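Long-range contact in ABC transporter, substrate binding protein (Polyamine) (Agrobacterium tumefaciens, PDB 4EQ7), which probably binds polyamines in the periplasm and delivers them to a membrane ABC transporter for uptake: residues C107-V112 with G211-T216. Residues are numbered along the deposited sequence; the frame is centred on the assembly and turned at random.
With SO4 (sulfate ion), chain F.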
loop_
_atom_site.group_PDB
_atom_site.type_symbol
_atom_site.label_atom_id
_atom_site.label_comp_id
_atom_site.label_asym_id
_atom_site.label_seq_id
_atom_site.Cartn_x
_atom_site.Cartn_y
_atom_site.Cartn_z
ATOM N N CYS A 107 2.407 7.837 16.771
ATOM C CA CYS A 107 1.907 8.661 17.869
ATOM C C CYS A 107 2.689 9.959 18.081
ATOM O O CYS A 107 3.910 9.942 18.117
ATOM C CB CYS A 107 1.865 7.843 19.156
ATOM S SG CYS A 107 1.232 8.758 20.591
ATOM N N ASN A 108 1.973 11.060 18.273
ATOM C CA ASN A 108 2.552 12.358 18.568
ATOM C C ASN A 108 2.765 12.337 20.109
ATOM O O ASN A 108 1.829 12.582 20.860
ATOM C CB ASN A 108 1.581 13.465 18.116
ATOM C CG ASN A 108 2.001 14.865 18.484
ATOM O OD1 ASN A 108 2.601 15.114 19.537
ATOM N ND2 ASN A 108 1.627 15.826 17.659
ATOM N N VAL A 109 3.972 11.949 20.555
ATOM C CA VAL A 109 4.364 11.766 21.979
ATOM C C VAL A 109 3.959 12.883 22.921
ATOM O O VAL A 109 3.293 12.619 23.924
ATOM C CB VAL A 109 5.876 11.441 22.163
ATOM C CG1 VAL A 109 6.181 10.972 23.594
ATOM C CG2 VAL A 109 6.334 10.399 21.170
ATOM N N ASP A 110 4.386 14.123 22.623
ATOM C CA ASP A 110 4.129 15.276 23.488
ATOM C C ASP A 110 2.685 15.761 23.525
ATOM O O ASP A 110 2.362 16.614 24.350
ATOM C CB ASP A 110 5.111 16.429 23.199
ATOM C CG ASP A 110 6.581 16.093 23.393
ATOM O OD1 ASP A 110 6.897 15.258 24.284
ATOM O OD2 ASP A 110 7.420 16.674 22.668
ATOM N N SER A 111 1.803 15.216 22.678
ATOM C CA SER A 111 0.402 15.652 22.713
ATOM C C SER A 111 -0.474 14.741 23.568
ATOM O O SER A 111 -1.633 15.068 23.823
ATOM C CB SER A 111 -0.164 15.774 21.299
ATOM O OG SER A 111 -0.334 14.496 20.701
ATOM N N VAL A 112 0.057 13.584 23.981
ATOM C CA VAL A 112 -0.699 12.593 24.757
ATOM C C VAL A 112 0.014 12.245 26.064
ATOM O O VAL A 112 1.217 12.458 26.170
ATOM C CB VAL A 112 -0.995 11.316 23.926
ATOM C CG1 VAL A 112 -1.958 11.610 22.781
ATOM C CG2 VAL A 112 0.288 10.672 23.403
ATOM N N GLY A 211 10.684 17.722 13.114
ATOM C CA GLY A 211 10.804 18.227 14.480
ATOM C C GLY A 211 9.651 17.877 15.403
ATOM O O GLY A 211 9.555 18.416 16.510
ATOM N N VAL A 212 8.757 16.979 14.956
ATOM C CA VAL A 212 7.625 16.529 15.774
ATOM C C VAL A 212 8.116 15.282 16.506
ATOM O O VAL A 212 8.558 14.339 15.852
ATOM C CB VAL A 212 6.359 16.226 14.900
ATOM C CG1 VAL A 212 5.180 15.773 15.771
ATOM C CG2 VAL A 212 5.965 17.436 14.052
ATOM N N LYS A 213 8.071 15.276 17.853
ATOM C CA LYS A 213 8.508 14.093 18.619
ATOM C C LYS A 213 7.451 12.997 18.451
ATOM O O LYS A 213 6.276 13.194 18.768
ATOM C CB LYS A 213 8.747 14.409 20.100
ATOM C CG LYS A 213 9.569 13.325 20.792
ATOM C CD LYS A 213 9.684 13.534 22.291
ATOM C CE LYS A 213 10.517 12.449 22.924
ATOM N NZ LYS A 213 10.235 12.324 24.377
ATOM N N VAL A 214 7.866 11.880 17.876
ATOM C CA VAL A 214 6.941 10.794 17.569
ATOM C C VAL A 214 7.474 9.461 18.054
ATOM O O VAL A 214 8.678 9.316 18.259
ATOM C CB VAL A 214 6.580 10.749 16.051
ATOM C CG1 VAL A 214 5.794 11.987 15.609
ATOM C CG2 VAL A 214 7.812 10.539 15.178
ATOM N N GLU A 215 6.557 8.506 18.265
ATOM C CA GLU A 215 6.839 7.124 18.598
ATOM C C GLU A 215 6.118 6.268 17.562
ATOM O O GLU A 215 5.056 6.654 17.055
ATOM C CB GLU A 215 6.319 6.769 19.993
ATOM C CG GLU A 215 7.336 6.913 21.105
ATOM C CD GLU A 215 6.821 6.537 22.478
ATOM O OE1 GLU A 215 6.078 5.535 22.589
ATOM O OE2 GLU A 215 7.188 7.230 23.451
ATOM N N THR A 216 6.689 5.112 17.254
ATOM C CA THR A 216 6.090 4.170 16.322
ATOM C C THR A 216 6.126 2.818 16.978
ATOM O O THR A 216 7.197 2.367 17.372
ATOM C CB THR A 216 6.862 4.156 14.986
ATOM O OG1 THR A 216 6.688 5.406 14.347
ATOM C CG2 THR A 216 6.414 3.044 14.048
HETATM S S SO4 F . 10.335 5.227 17.990
HETATM O O1 SO4 F . 9.311 4.757 18.929
HETATM O O2 SO4 F . 11.583 5.454 18.719
HETATM O O3 SO4 F . 10.546 4.223 16.940
HETATM O O4 SO4 F . 9.922 6.488 17.364
HETATM O O HOH W 1 5.195 15.333 19.943
#
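Cys107 and Glu215 pair antiparallel through two backbone hydrogen bonds, Cys107 N to Glu215 O at 2.9 Å and Glu215 N to Cys107 O at 3.0 Å. One step on, Asn108 faces Val214 as a non-hydrogen-bonded pair. The pairing then frays where strand 96-108 ends: Val109 N makes a weak bond to Lys213 O, and a water bridges the parting chains, donating to Lys213 O and, at 2.6 Å, to Asn108 OD1 while accepting from Asp110 N.

On the face shared by Cys107 and Glu215, the extended glutamate chain passes Val109 at about a right angle. With Val109 CG1 anti to the backbone N (chi1 -168°), CG2 sits beside that N and meets the Val214–Glu215 peptide; Val109 CG2 also packs 3.6 Å from Glu215 CG. A sulfate, probably from the crystallisation liquor, accepts from Thr216 N. Asp110 OD2 lies 3.7 Å from Lys213 CB, and Asp110 OD1 stays 4.4 Å from Lys213 NZ, too long for a salt bridge.

Asn108 ND2 bonds to Ile189 O, which together with the water holds the amide at both ends. Asn108 O accepts from Ser111 N and OG on one face of its plane, fastening the 3-10 turn 109-111. Cys107 is tied to Cys115 by a disulfide, and Glu215 OE1 forms a salt bridge with Lys117. At the periphery of this periplasmic-binding-protein fold, backbone bonds and a bridging water thus join the end of strand 96-108 to the start of strand 214-229, while the Asp110–Lys213 attraction probably adds only modestly.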